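Local structure of amidohydrolase (3OOQ) at residues 31-36 / 357-362. The protein probably acts as a metal-dependent amidohydrolase of the TIM-barrel class, with allantoinase activity tentatively assigned to it. Residues are numbered along the deposited sequence; the frame is centred on the assembly and turned at random.
Sequences GKVEKV and KDADLV
A single antiparallel beta bridge, pairing Lys32 with Asp358, joins the start of strand 32-37 to residues 357-360 (Lys-Asp-Ala-Asp), which lead into strand 361-364. It lies in the small beta domain that amidohydrolases typically build from both chain ends beside their barrel. Lys32 and Asp358 form a non-hydrogen-bonded pair, their CA atoms 4.4 Å apart, and their neighbours supply the bonds. Val33 N donates to Lys357 O over 2.8 Å, meeting the carbonyl almost end-on, with an angle of 169° at the oxygen. Ala359 N reaches Gly31 O at 3.1 Å from above the plane of that carbonyl, so this bond bypasses the lone-pair directions although its N-H is well aimed. Gly31 suits the turn before the strand, since its phi of 73° is one glycine adopts easily.

Around Lys357 O the packing is close: Lys32 CB comes within 3.4 Å of it. Val33 sets CG2 beside its own backbone N and anti to its carbonyl carbon, which turns this methyl toward the 357-362 segment, 3.9 Å from Lys357 O and, more loosely, 4.4 Å from Ala359 CB. The small methyl of Ala359 points toward the strand and fits against the Gly31 carbonyl, CB to O 3.7 Å; both Val33 and Ala359 also pack on strand 24-29. Ala359 centres an inverse gamma turn, which bends the chain just after the bridge.

Lys32 NZ stays 4.6 Å from Asp358 OD1, beyond a salt bridge. The buried carboxylate is instead held through OD2 by Lys133 and Arg349, whose positive charges probably favour its ionised form, while Lys357 NZ makes a local salt bridge with Glu354. Cohesion between the two segments therefore rests mainly on two backbone hydrogen bonds, with one loose apolar contact between Val33 and Ala359, while Asp358 ties the 357-362 segment to Lys133 and Arg349.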
loop_
_atom_site.group_PDB
_atom_site.type_symbol
_atom_site.label_atom_id
_atom_site.label_comp_id
_atom_site.label_asym_id
_atom_site.label_seq_id
_atom_site.Cartn_x
_atom_site.Cartn_y
_atom_site.Cartn_z
ATOM N N GLY F 31 28.759 -25.884 -46.381
ATOM C CA GLY F 31 28.233 -24.771 -45.598
ATOM C C GLY F 31 29.107 -23.529 -45.549
ATOM O O GLY F 31 28.884 -22.652 -44.710
ATOM N N LYS F 32 30.092 -23.452 -46.452
ATOM C CA LYS F 32 31.061 -22.361 -46.477
ATOM C C LYS F 32 31.269 -21.800 -47.865
ATOM O O LYS F 32 31.015 -22.474 -48.851
ATOM C CB LYS F 32 32.394 -22.817 -45.875
ATOM C CG LYS F 32 32.312 -22.927 -44.363
ATOM C CD LYS F 32 33.471 -23.663 -43.734
ATOM C CE LYS F 32 33.020 -24.189 -42.356
ATOM N NZ LYS F 32 34.017 -23.915 -41.280
ATOM N N VAL F 33 31.702 -20.551 -47.943
ATOM C CA VAL F 33 32.080 -19.976 -49.217
ATOM C C VAL F 33 33.395 -20.648 -49.609
ATOM O O VAL F 33 34.383 -20.547 -48.885
ATOM C CB VAL F 33 32.259 -18.432 -49.132
ATOM C CG1 VAL F 33 32.727 -17.864 -50.463
ATOM C CG2 VAL F 33 30.963 -17.765 -48.701
ATOM N N GLU F 34 33.381 -21.378 -50.719
ATOM C CA GLU F 34 34.590 -22.030 -51.230
ATOM C C GLU F 34 35.380 -21.106 -52.170
ATOM O O GLU F 34 36.600 -20.974 -52.025
ATOM C CB GLU F 34 34.256 -23.364 -51.931
ATOM C CG GLU F 34 35.503 -24.261 -52.137
ATOM C CD GLU F 34 35.300 -25.427 -53.119
ATOM O OE1 GLU F 34 34.271 -26.141 -53.034
ATOM O OE2 GLU F 34 36.196 -25.653 -53.962
ATOM N N LYS F 35 34.694 -20.484 -53.132
ATOM C CA LYS F 35 35.344 -19.643 -54.138
ATOM C C LYS F 35 34.505 -18.413 -54.428
ATOM O O LYS F 35 33.283 -18.485 -54.436
ATOM C CB LYS F 35 35.560 -20.407 -55.458
ATOM C CG LYS F 35 36.719 -21.386 -55.475
ATOM C CD LYS F 35 36.857 -22.050 -56.862
ATOM C CE LYS F 35 37.535 -23.418 -56.776
ATOM N NZ LYS F 35 37.884 -23.934 -58.127
ATOM N N VAL F 36 35.179 -17.300 -54.696
ATOM C CA VAL F 36 34.541 -16.029 -55.039
ATOM C C VAL F 36 35.255 -15.414 -56.235
ATOM O O VAL F 36 36.481 -15.241 -56.219
ATOM C CB VAL F 36 34.616 -15.025 -53.869
ATOM C CG1 VAL F 36 34.049 -13.657 -54.275
ATOM C CG2 VAL F 36 33.884 -15.565 -52.644
ATOM N N LYS F 357 34.666 -18.332 -45.185
ATOM C CA LYS F 357 33.608 -17.838 -44.268
ATOM C C LYS F 357 32.354 -18.718 -44.375
ATOM O O LYS F 357 32.159 -19.418 -45.377
ATOM C CB LYS F 357 33.225 -16.375 -44.561
ATOM C CG LYS F 357 34.301 -15.262 -44.404
ATOM C CD LYS F 357 35.641 -15.716 -43.841
ATOM C CE LYS F 357 36.440 -14.539 -43.334
ATOM N NZ LYS F 357 37.877 -14.607 -43.784
ATOM N N ASP F 358 31.518 -18.688 -43.342
ATOM C CA ASP F 358 30.193 -19.304 -43.381
ATOM C C ASP F 358 29.355 -18.764 -44.556
ATOM O O ASP F 358 29.351 -17.561 -44.822
ATOM C CB ASP F 358 29.436 -19.044 -42.065
ATOM C CG ASP F 358 30.080 -19.726 -40.841
ATOM O OD1 ASP F 358 31.099 -20.436 -40.982
ATOM O OD2 ASP F 358 29.539 -19.554 -39.719
ATOM N N ALA F 359 28.624 -19.657 -45.231
ATOM C CA ALA F 359 27.826 -19.276 -46.397
ATOM C C ALA F 359 26.467 -18.732 -45.961
ATOM O O ALA F 359 25.405 -19.349 -46.173
ATOM C CB ALA F 359 27.682 -20.432 -47.348
ATOM N N ASP F 360 26.529 -17.573 -45.315
ATOM C CA ASP F 360 25.333 -16.844 -44.919
ATOM C C ASP F 360 25.182 -15.767 -45.964
ATOM O O ASP F 360 25.940 -14.786 -45.974
ATOM C CB ASP F 360 25.509 -16.256 -43.519
ATOM C CG ASP F 360 25.807 -17.321 -42.470
ATOM O OD1 ASP F 360 25.711 -18.540 -42.777
ATOM O OD2 ASP F 360 26.141 -16.928 -41.323
ATOM N N LEU F 361 24.244 -15.999 -46.878
ATOM C CA LEU F 361 24.133 -15.208 -48.103
ATOM C C LEU F 361 22.699 -14.776 -48.353
ATOM O O LEU F 361 21.749 -15.530 -48.107
ATOM C CB LEU F 361 24.664 -16.012 -49.312
ATOM C CG LEU F 361 26.142 -16.444 -49.228
ATOM C CD1 LEU F 361 26.509 -17.485 -50.286
ATOM C CD2 LEU F 361 27.080 -15.242 -49.308
ATOM N N VAL F 362 22.537 -13.554 -48.841
ATOM C CA VAL F 362 21.195 -13.055 -49.117
ATOM C C VAL F 362 21.114 -12.603 -50.558
ATOM O O VAL F 362 21.951 -11.817 -51.004
ATOM C CB VAL F 362 20.836 -11.864 -48.183
ATOM C CG1 VAL F 362 19.409 -11.391 -48.451
ATOM C CG2 VAL F 362 21.000 -12.267 -46.712
#